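Long-range contacts in class II aldolase/adducin domain protein (Pseudomonas syringae pv. phaseolicola 1448A, PDB 3OCR), which is of unproven function but belongs to the class II aldolase/adducin family and may, like some of its relatives, bind actin filaments: residues E67-A73 against N85-I91; R131-V136 against C213-I217; Q139-L144 against Q216-Q220. All blocks are in the same frame, centred on the assembly; numbering follows the deposited sequence.

Interaction 1 of 3, residues E67-A73 against N85-I91; sequences EHFLINA and NLVKVDI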
loop_
_atom_site.group_PDB
_atom_site.type_symbol
_atom_site.label_atom_id
_atom_site.label_comp_id
_atom_site.label_asym_id
_atom_site.label_seq_id
_atom_site.Cartn_x
_atom_site.Cartn_y
_atom_site.Cartn_z
ATOM N N GLU A 67 -32.329 3.905 -27.261
ATOM C CA GLU A 67 -31.271 3.032 -26.770
ATOM C C GLU A 67 -29.916 3.743 -26.875
ATOM O O GLU A 67 -29.061 3.378 -27.684
ATOM C CB GLU A 67 -31.287 1.674 -27.486
ATOM C CG GLU A 67 -32.509 0.780 -27.141
ATOM C CD GLU A 67 -32.411 0.109 -25.755
ATOM O OE1 GLU A 67 -31.345 -0.459 -25.416
ATOM O OE2 GLU A 67 -33.410 0.142 -24.999
ATOM N N HIS A 68 -29.756 4.784 -26.056
ATOM C CA HIS A 68 -28.530 5.572 -25.992
ATOM C C HIS A 68 -27.834 5.370 -24.651
ATOM O O HIS A 68 -28.497 5.097 -23.642
ATOM C CB HIS A 68 -28.805 7.054 -26.237
ATOM C CG HIS A 68 -29.260 7.363 -27.630
ATOM N ND1 HIS A 68 -29.831 8.571 -27.977
ATOM C CD2 HIS A 68 -29.247 6.616 -28.759
ATOM C CE1 HIS A 68 -30.143 8.558 -29.260
ATOM N NE2 HIS A 68 -29.798 7.383 -29.759
ATOM N N PHE A 69 -26.500 5.481 -24.672
ATOM C CA PHE A 69 -25.630 5.178 -23.537
ATOM C C PHE A 69 -24.505 6.185 -23.385
ATOM O O PHE A 69 -24.036 6.768 -24.360
ATOM C CB PHE A 69 -25.032 3.762 -23.676
ATOM C CG PHE A 69 -26.066 2.717 -23.861
ATOM C CD1 PHE A 69 -26.594 2.055 -22.771
ATOM C CD2 PHE A 69 -26.584 2.449 -25.135
ATOM C CE1 PHE A 69 -27.597 1.099 -22.938
ATOM C CE2 PHE A 69 -27.597 1.508 -25.312
ATOM C CZ PHE A 69 -28.102 0.828 -24.204
ATOM N N LEU A 70 -24.072 6.375 -22.142
ATOM C CA LEU A 70 -22.967 7.273 -21.817
ATOM C C LEU A 70 -21.709 6.502 -21.445
ATOM O O LEU A 70 -21.773 5.478 -20.747
ATOM C CB LEU A 70 -23.378 8.189 -20.667
ATOM C CG LEU A 70 -24.531 9.151 -20.962
ATOM C CD1 LEU A 70 -25.340 9.480 -19.673
ATOM C CD2 LEU A 70 -23.967 10.408 -21.603
ATOM N N ILE A 71 -20.565 6.996 -21.919
ATOM C CA ILE A 71 -19.255 6.397 -21.646
ATOM C C ILE A 71 -18.185 7.505 -21.702
ATOM O O ILE A 71 -18.448 8.619 -22.220
ATOM C CB ILE A 71 -18.976 5.222 -22.637
ATOM C CG1 ILE A 71 -17.778 4.380 -22.198
ATOM C CG2 ILE A 71 -18.860 5.747 -24.078
ATOM C CD1 ILE A 71 -17.897 2.892 -22.532
ATOM N N ASN A 72 -17.009 7.237 -21.129
ATOM C CA ASN A 72 -15.893 8.188 -21.196
ATOM C C ASN A 72 -15.391 8.397 -22.621
ATOM O O ASN A 72 -15.458 7.486 -23.461
ATOM C CB ASN A 72 -14.727 7.816 -20.238
ATOM C CG ASN A 72 -14.046 6.490 -20.598
ATOM O OD1 ASN A 72 -14.693 5.465 -20.806
ATOM N ND2 ASN A 72 -12.725 6.516 -20.657
ATOM N N ALA A 73 -14.928 9.613 -22.878
ATOM C CA ALA A 73 -14.223 9.956 -24.102
ATOM C C ALA A 73 -12.877 9.246 -24.151
ATOM O O ALA A 73 -12.220 9.073 -23.121
ATOM C CB ALA A 73 -14.031 11.498 -24.212
ATOM N N ASN A 85 -18.642 16.076 -20.085
ATOM C CA ASN A 85 -17.760 15.545 -21.136
ATOM C C ASN A 85 -17.946 14.060 -21.477
ATOM O O ASN A 85 -17.261 13.504 -22.357
ATOM C CB ASN A 85 -16.282 15.975 -20.926
ATOM C CG ASN A 85 -15.581 15.267 -19.763
ATOM O OD1 ASN A 85 -15.931 14.143 -19.352
ATOM N ND2 ASN A 85 -14.533 15.911 -19.262
ATOM N N LEU A 86 -18.912 13.434 -20.813
ATOM C CA LEU A 86 -19.240 12.055 -21.121
ATOM C C LEU A 86 -19.744 12.018 -22.550
ATOM O O LEU A 86 -20.239 13.027 -23.071
ATOM C CB LEU A 86 -20.287 11.515 -20.160
ATOM C CG LEU A 86 -19.670 11.139 -18.819
ATOM C CD1 LEU A 86 -20.740 11.185 -17.772
ATOM C CD2 LEU A 86 -19.013 9.734 -18.900
ATOM N N VAL A 87 -19.579 10.870 -23.193
ATOM C CA VAL A 87 -20.005 10.755 -24.573
ATOM C C VAL A 87 -21.266 9.905 -24.666
ATOM O O VAL A 87 -21.325 8.806 -24.084
ATOM C CB VAL A 87 -18.894 10.166 -25.478
ATOM C CG1 VAL A 87 -19.303 10.239 -26.945
ATOM C CG2 VAL A 87 -17.573 10.882 -25.257
ATOM N N LYS A 88 -22.240 10.398 -25.429
ATOM C CA LYS A 88 -23.471 9.656 -25.700
ATOM C C LYS A 88 -23.357 8.905 -27.009
ATOM O O LYS A 88 -23.123 9.507 -28.074
ATOM C CB LYS A 88 -24.685 10.575 -25.744
ATOM C CG LYS A 88 -26.014 9.805 -25.884
ATOM C CD LYS A 88 -27.206 10.666 -25.496
ATOM C CE LYS A 88 -27.523 11.699 -26.564
ATOM N NZ LYS A 88 -28.730 12.480 -26.175
ATOM N N VAL A 89 -23.525 7.589 -26.914
ATOM C CA VAL A 89 -23.416 6.699 -28.070
ATOM C C VAL A 89 -24.668 5.799 -28.170
ATOM O O VAL A 89 -25.402 5.643 -27.186
ATOM C CB VAL A 89 -22.135 5.822 -28.012
ATOM C CG1 VAL A 89 -20.865 6.696 -27.999
ATOM C CG2 VAL A 89 -22.150 4.884 -26.814
ATOM N N ASP A 90 -24.902 5.230 -29.353
ATOM C CA ASP A 90 -26.024 4.293 -29.552
ATOM C C ASP A 90 -25.525 2.894 -29.204
ATOM O O ASP A 90 -24.390 2.747 -28.770
ATOM C CB ASP A 90 -26.568 4.362 -30.994
ATOM C CG ASP A 90 -25.514 4.027 -32.058
ATOM O OD1 ASP A 90 -24.503 3.362 -31.751
ATOM O OD2 ASP A 90 -25.710 4.433 -33.226
ATOM N N ILE A 91 -26.353 1.875 -29.395
ATOM C CA ILE A 91 -25.960 0.504 -29.069
ATOM C C ILE A 91 -24.742 0.004 -29.862
ATOM O O ILE A 91 -24.020 -0.879 -29.401
ATOM C CB ILE A 91 -27.160 -0.482 -29.146
ATOM C CG1 ILE A 91 -26.893 -1.757 -28.330
ATOM C CG2 ILE A 91 -27.550 -0.792 -30.608
ATOM C CD1 ILE A 91 -26.559 -1.511 -26.832
HETATM O O HOH W 1 -29.062 2.382 -30.309
HETATM O O HOH W 2 -30.640 10.616 -26.580
HETATM O O HOH W 3 -15.848 11.685 -20.824
#
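F69 and V89 face each other as a hydrogen-bonded pair of two antiparallel strands, 68-71 and 87-90, whose axes come within 4.5 Å at 141°. F69 N reaches V89 O at 2.7 Å, V89 N returns to F69 O at the same length, and I71 and V87 repeat the exchange two residues on. Between these pairs, L70 and K88 form a non-hydrogen-bonded pair in which the CA-H groups of both lean on carbonyl oxygens, K88 CA lying 3.2 Å from F69 O. Beyond one end, a water accepts from I91 N and donates to E67 O; beyond the other, a second water links A73 N to N85 OD1.

On the face carrying F69, I71, V87 and V89, the contact is apolar. I91 CD1 sits 3.5 Å from F69 CE2, the two side chains lying side by side and pointing the same way. V87 CG2, on the branch anti to its carbonyl carbon, packs 3.7 Å from A73 CB. On the other face K88 leaves with CG anti to its backbone N (chi1 -174°), which lays its methylenes across H68, CG 3.9 Å from H68 CB. The chain then bends at chi3, and a water in the plane of the imidazole joins H68 ND1 to K88 NZ; the amine also forms a salt bridge with E31. L70 CD2 meets L86 CB at 4.1 Å, the two side chains crossing at about a right angle.

These are inner strands of the mixed sheet: strand 58-61 pairs beyond 68-71, and 95-97 beyond 87-90. Helix 29-47 covers the L70 and L86 side through R35 and L38, and Y42 of the same helix reaches I71.

Interaction 2 of 3, residues R131-V136 against C213-I217; sequences RDGIAV and CNIQI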
loop_
_atom_site.group_PDB
_atom_site.type_symbol
_atom_site.label_atom_id
_atom_site.label_comp_id
_atom_site.label_asym_id
_atom_site.label_seq_id
_atom_site.Cartn_x
_atom_site.Cartn_y
_atom_site.Cartn_z
ATOM N N ARG A 131 -5.632 -4.606 -9.254
ATOM C CA ARG A 131 -4.684 -5.612 -8.790
ATOM C C ARG A 131 -5.364 -6.848 -8.192
ATOM O O ARG A 131 -5.103 -7.982 -8.610
ATOM C CB ARG A 131 -3.735 -4.975 -7.765
ATOM C CG ARG A 131 -2.750 -5.912 -7.107
ATOM C CD ARG A 131 -2.188 -5.282 -5.825
ATOM N NE ARG A 131 -3.249 -5.020 -4.853
ATOM C CZ ARG A 131 -3.466 -3.852 -4.253
ATOM N NH1 ARG A 131 -2.679 -2.811 -4.506
ATOM N NH2 ARG A 131 -4.470 -3.734 -3.387
ATOM N N ASP A 132 -6.228 -6.640 -7.202
ATOM C CA ASP A 132 -6.798 -7.787 -6.484
ATOM C C ASP A 132 -8.002 -8.442 -7.185
ATOM O O ASP A 132 -8.194 -9.671 -7.092
ATOM C CB ASP A 132 -7.108 -7.421 -5.032
ATOM C CG ASP A 132 -5.849 -7.069 -4.234
ATOM O OD1 ASP A 132 -4.718 -7.432 -4.648
ATOM O OD2 ASP A 132 -5.994 -6.381 -3.208
ATOM N N GLY A 133 -8.775 -7.650 -7.905
ATOM C CA GLY A 133 -9.855 -8.178 -8.792
ATOM C C GLY A 133 -9.327 -9.119 -9.880
ATOM O O GLY A 133 -9.831 -10.258 -10.061
ATOM N N ILE A 134 -8.278 -8.684 -10.586
ATOM C CA ILE A 134 -7.636 -9.542 -11.577
ATOM C C ILE A 134 -7.006 -10.759 -10.890
ATOM O O ILE A 134 -7.122 -11.874 -11.374
ATOM C CB ILE A 134 -6.616 -8.776 -12.423
ATOM C CG1 ILE A 134 -7.291 -7.570 -13.114
ATOM C CG2 ILE A 134 -5.935 -9.691 -13.423
ATOM C CD1 ILE A 134 -6.314 -6.687 -13.804
ATOM N N ALA A 135 -6.381 -10.545 -9.728
ATOM C CA ALA A 135 -5.738 -11.633 -9.004
ATOM C C ALA A 135 -6.734 -12.746 -8.662
ATOM O O ALA A 135 -6.490 -13.967 -8.902
ATOM C CB ALA A 135 -5.063 -11.075 -7.720
ATOM N N VAL A 136 -7.854 -12.346 -8.075
ATOM C CA VAL A 136 -8.924 -13.329 -7.822
ATOM C C VAL A 136 -9.437 -13.958 -9.122
ATOM O O VAL A 136 -9.661 -15.197 -9.170
ATOM C CB VAL A 136 -10.094 -12.771 -6.958
ATOM C CG1 VAL A 136 -11.183 -13.846 -6.827
ATOM C CG2 VAL A 136 -9.601 -12.374 -5.540
ATOM N N CYS A 213 -12.268 -9.050 -2.741
ATOM C CA CYS A 213 -11.021 -9.483 -3.348
ATOM C C CYS A 213 -9.781 -9.035 -2.574
ATOM O O CYS A 213 -8.887 -9.838 -2.418
ATOM C CB CYS A 213 -10.888 -9.085 -4.823
ATOM S SG CYS A 213 -12.180 -9.734 -5.908
ATOM N N ASN A 214 -9.713 -7.771 -2.127
ATOM C CA ASN A 214 -8.601 -7.328 -1.283
ATOM C C ASN A 214 -8.345 -8.300 -0.108
ATOM O O ASN A 214 -7.198 -8.651 0.235
ATOM C CB ASN A 214 -8.895 -5.962 -0.631
ATOM C CG ASN A 214 -9.103 -4.816 -1.620
ATOM O OD1 ASN A 214 -9.862 -3.880 -1.315
ATOM N ND2 ASN A 214 -8.378 -4.815 -2.744
ATOM N N ILE A 215 -9.429 -8.674 0.542
ATOM C CA ILE A 215 -9.383 -9.431 1.739
ATOM C C ILE A 215 -8.898 -10.844 1.349
ATOM O O ILE A 215 -8.107 -11.441 2.073
ATOM C CB ILE A 215 -10.813 -9.554 2.375
ATOM C CG1 ILE A 215 -11.235 -8.261 3.072
ATOM C CG2 ILE A 215 -10.856 -10.740 3.343
ATOM C CD1 ILE A 215 -12.773 -8.147 3.209
ATOM N N GLN A 216 -9.355 -11.351 0.214
ATOM C CA GLN A 216 -8.985 -12.767 -0.177
ATOM C C GLN A 216 -7.471 -12.932 -0.397
ATOM O O GLN A 216 -6.871 -13.957 -0.022
ATOM C CB GLN A 216 -9.639 -13.165 -1.486
ATOM C CG GLN A 216 -9.230 -14.680 -1.913
ATOM C CD GLN A 216 -10.178 -15.257 -2.954
ATOM O OE1 GLN A 216 -11.397 -15.139 -2.827
ATOM N NE2 GLN A 216 -9.629 -15.872 -3.987
ATOM N N ILE A 217 -6.886 -11.941 -1.061
ATOM C CA ILE A 217 -5.475 -11.965 -1.414
ATOM C C ILE A 217 -4.635 -12.003 -0.116
ATOM O O ILE A 217 -3.717 -12.809 -0.009
ATOM C CB ILE A 217 -5.069 -10.754 -2.309
ATOM C CG1 ILE A 217 -5.767 -10.813 -3.679
ATOM C CG2 ILE A 217 -3.515 -10.694 -2.537
ATOM C CD1 ILE A 217 -5.780 -12.218 -4.329
#
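D132 and N214 make the hydrogen bond that crosses this helix pair: N214 ND2 donates to D132 OD2 at 2.9 Å, on the anti side of the carboxylate and 18° out of its plane. The amide and carboxylate planes stand 76° apart. In the conformer described here, one of two for R131, the same carboxylate is held from its own helix by a bidentate, side-on salt bridge, with R131 NE 2.8 Å from D132 OD1 and R131 NH2 bonded to D132 OD2. Both R131 nitrogens come from above the carboxylate plane; D132 OD2 thus accepts from R131 NH2 as well as N214 ND2, which would limit rotation of the group in this conformer.

Segments 131-136 and 213-217 cross at 67°, their axes 8.5 Å apart, joining the helix that follows strand 124-128 to the C-terminal part of helix 199-219 in this aldolase II domain.

The apolar contacts involve C213, I217, A135 and V136. C213 CB touches V136 CG2 at 3.6 Å, while I217 CD1 lies 3.6 Å from A135 CB and also reaches V136 CG2. Apart from these, I217 CG1 makes a van der Waals contact with the carboxylate, 3.7 Å from D132 OD1. A218 of a neighbouring subunit packs against D132 and A135.

Interaction 3 of 3, residues Q139-L144 against Q216-Q220; sequences QKDGLL and QIAAQ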
loop_
_atom_site.group_PDB
_atom_site.type_symbol
_atom_site.label_atom_id
_atom_site.label_comp_id
_atom_site.label_asym_id
_atom_site.label_seq_id
_atom_site.Cartn_x
_atom_site.Cartn_y
_atom_site.Cartn_z
ATOM N N GLN A 139 -7.479 -17.129 -10.404
ATOM C CA GLN A 139 -7.406 -18.348 -9.575
ATOM C C GLN A 139 -8.514 -19.371 -9.874
ATOM O O GLN A 139 -9.681 -18.991 -10.044
ATOM C CB GLN A 139 -7.428 -17.971 -8.077
ATOM C CG GLN A 139 -6.302 -17.004 -7.681
ATOM C CD GLN A 139 -6.356 -16.556 -6.237
ATOM O OE1 GLN A 139 -7.324 -16.818 -5.501
ATOM N NE2 GLN A 139 -5.342 -15.811 -5.842
ATOM N N LYS A 140 -8.161 -20.668 -9.854
ATOM C CA LYS A 140 -9.086 -21.736 -10.213
ATOM C C LYS A 140 -10.423 -21.644 -9.517
ATOM O O LYS A 140 -11.475 -21.713 -10.160
ATOM C CB LYS A 140 -8.466 -23.136 -9.943
ATOM C CG LYS A 140 -7.240 -23.413 -10.766
ATOM C CD LYS A 140 -6.709 -24.843 -10.476
ATOM C CE LYS A 140 -5.332 -25.058 -11.118
ATOM N NZ LYS A 140 -5.291 -24.643 -12.571
ATOM N N ASP A 141 -10.389 -21.486 -8.200
ATOM C CA ASP A 141 -11.605 -21.475 -7.411
ATOM C C ASP A 141 -12.191 -20.069 -7.292
ATOM O O ASP A 141 -13.176 -19.860 -6.584
ATOM C CB ASP A 141 -11.327 -22.050 -6.030
ATOM C CG ASP A 141 -11.002 -23.558 -6.067
ATOM O OD1 ASP A 141 -11.446 -24.248 -7.004
ATOM O OD2 ASP A 141 -10.305 -24.035 -5.152
ATOM N N GLY A 142 -11.590 -19.099 -7.961
ATOM C CA GLY A 142 -12.148 -17.747 -7.969
ATOM C C GLY A 142 -12.405 -17.237 -6.567
ATOM O O GLY A 142 -11.586 -17.431 -5.675
ATOM N N LEU A 143 -13.541 -16.578 -6.364
ATOM C CA LEU A 143 -13.812 -15.919 -5.080
ATOM C C LEU A 143 -14.269 -16.924 -4.034
ATOM O O LEU A 143 -15.312 -17.534 -4.172
ATOM C CB LEU A 143 -14.847 -14.798 -5.248
ATOM C CG LEU A 143 -15.153 -13.930 -4.026
ATOM C CD1 LEU A 143 -14.058 -12.922 -3.714
ATOM C CD2 LEU A 143 -16.511 -13.231 -4.197
ATOM N N LEU A 144 -13.481 -17.046 -2.966
ATOM C CA LEU A 144 -13.686 -18.052 -1.930
ATOM C C LEU A 144 -14.702 -17.564 -0.870
ATOM O O LEU A 144 -14.786 -16.357 -0.613
ATOM C CB LEU A 144 -12.321 -18.392 -1.297
ATOM C CG LEU A 144 -11.223 -18.955 -2.233
ATOM C CD1 LEU A 144 -9.868 -18.982 -1.515
ATOM C CD2 LEU A 144 -11.551 -20.363 -2.707
ATOM N N GLN A 216 -9.355 -11.351 0.214
ATOM C CA GLN A 216 -8.985 -12.767 -0.177
ATOM C C GLN A 216 -7.471 -12.932 -0.397
ATOM O O GLN A 216 -6.871 -13.957 -0.022
ATOM C CB GLN A 216 -9.639 -13.165 -1.486
ATOM C CG GLN A 216 -9.230 -14.680 -1.913
ATOM C CD GLN A 216 -10.178 -15.257 -2.954
ATOM O OE1 GLN A 216 -11.397 -15.139 -2.827
ATOM N NE2 GLN A 216 -9.629 -15.872 -3.987
ATOM N N ILE A 217 -6.886 -11.941 -1.061
ATOM C CA ILE A 217 -5.475 -11.965 -1.414
ATOM C C ILE A 217 -4.635 -12.003 -0.116
ATOM O O ILE A 217 -3.717 -12.809 -0.009
ATOM C CB ILE A 217 -5.069 -10.754 -2.309
ATOM C CG1 ILE A 217 -5.767 -10.813 -3.679
ATOM C CG2 ILE A 217 -3.515 -10.694 -2.537
ATOM C CD1 ILE A 217 -5.780 -12.218 -4.329
ATOM N N ALA A 218 -5.006 -11.172 0.863
ATOM C CA ALA A 218 -4.357 -11.222 2.216
ATOM C C ALA A 218 -4.591 -12.564 2.924
ATOM O O ALA A 218 -3.623 -13.223 3.399
ATOM C CB ALA A 218 -4.848 -10.078 3.077
ATOM N N ALA A 219 -5.858 -12.986 2.975
ATOM C CA ALA A 219 -6.278 -14.209 3.709
ATOM C C ALA A 219 -5.502 -15.436 3.293
ATOM O O ALA A 219 -5.065 -16.268 4.140
ATOM C CB ALA A 219 -7.811 -14.458 3.514
ATOM N N GLN A 220 -5.313 -15.542 1.984
ATOM C CA GLN A 220 -4.719 -16.737 1.389
ATOM C C GLN A 220 -3.162 -16.697 1.319
ATOM O O GLN A 220 -2.533 -17.607 0.742
ATOM C CB GLN A 220 -5.352 -16.990 0.009
ATOM C CG GLN A 220 -4.744 -16.122 -1.085
ATOM C CD GLN A 220 -5.590 -16.060 -2.371
ATOM O OE1 GLN A 220 -5.499 -15.074 -3.103
ATOM N NE2 GLN A 220 -6.379 -17.105 -2.653
HETATM O O HOH W 4 -12.759 -14.493 -0.515
#
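Q139 and Q220 meet from opposite directions and exchange a pair of amide hydrogen bonds: Q139 NE2 donates to Q220 OE1 at 2.8 Å, and Q220 NE2 donates back to Q139 OE1 at 3.0 Å. The two amide planes are turned 55° apart, and Q139 NE2 approaches from above the carbonyl plane of Q220. Q139 OE1 takes a second hydrogen bond, more bent, from Q216 NE2 at 2.9 Å; the two donors reach it from opposite faces of its amide.

Q216 carries the rest of the polar contact. With CG anti to its backbone N (chi1 179°) and the chain extended beyond, its amide reaches into the bend of 139-144. There Q216 NE2 also donates to G142 O at 3.0 Å, and Q216 OE1 accepts a nearly straight bond (174°) from L144 N at 2.8 Å. A water donates to both Q216 OE1 and L144 O, so each polar end of this buried amide has two partners.

Outward from these bonds, L144 crosses Q216 at about a right angle, its CD1 4.0 Å from Q216 CD. L143 CD1 lies 3.6 Å from Q216 OE1, and I217 CD1 is 3.9 Å from Q139 NE2. That Q139 nitrogen also donates to A219 O of a neighbouring subunit, which ties the site into the tetramer.

Q139 to G142 form a type I beta turn, closed by G142 N to Q139 O, in the loop between helices 131-137 and 148-151. The Q216 amide, bonded either side of L143, and the Q139-Q220 pair fasten it to the C-terminal end of helix 199-219.

How the interactions relate
Interactions 2 and 3 are neighbours on the C-terminal part of helix 199-219, their centres 7 Å apart. They share Q216 and I217, and touch directly where V136 CG1 lies 3.6 Å from both G142 C and L143 N, so helix 131-137 and the loop after it bind the long helix as one continuous surface. Both also reach a neighbouring subunit. Interaction 1 closes earlier in the chain and lies on the opposite side of its centre, about 30 Å from interaction 2 and 35 Å from interaction 3 between centres; nearest atoms are about 16 and 24 Å away. No other subunit of the tetramer touches its two segments.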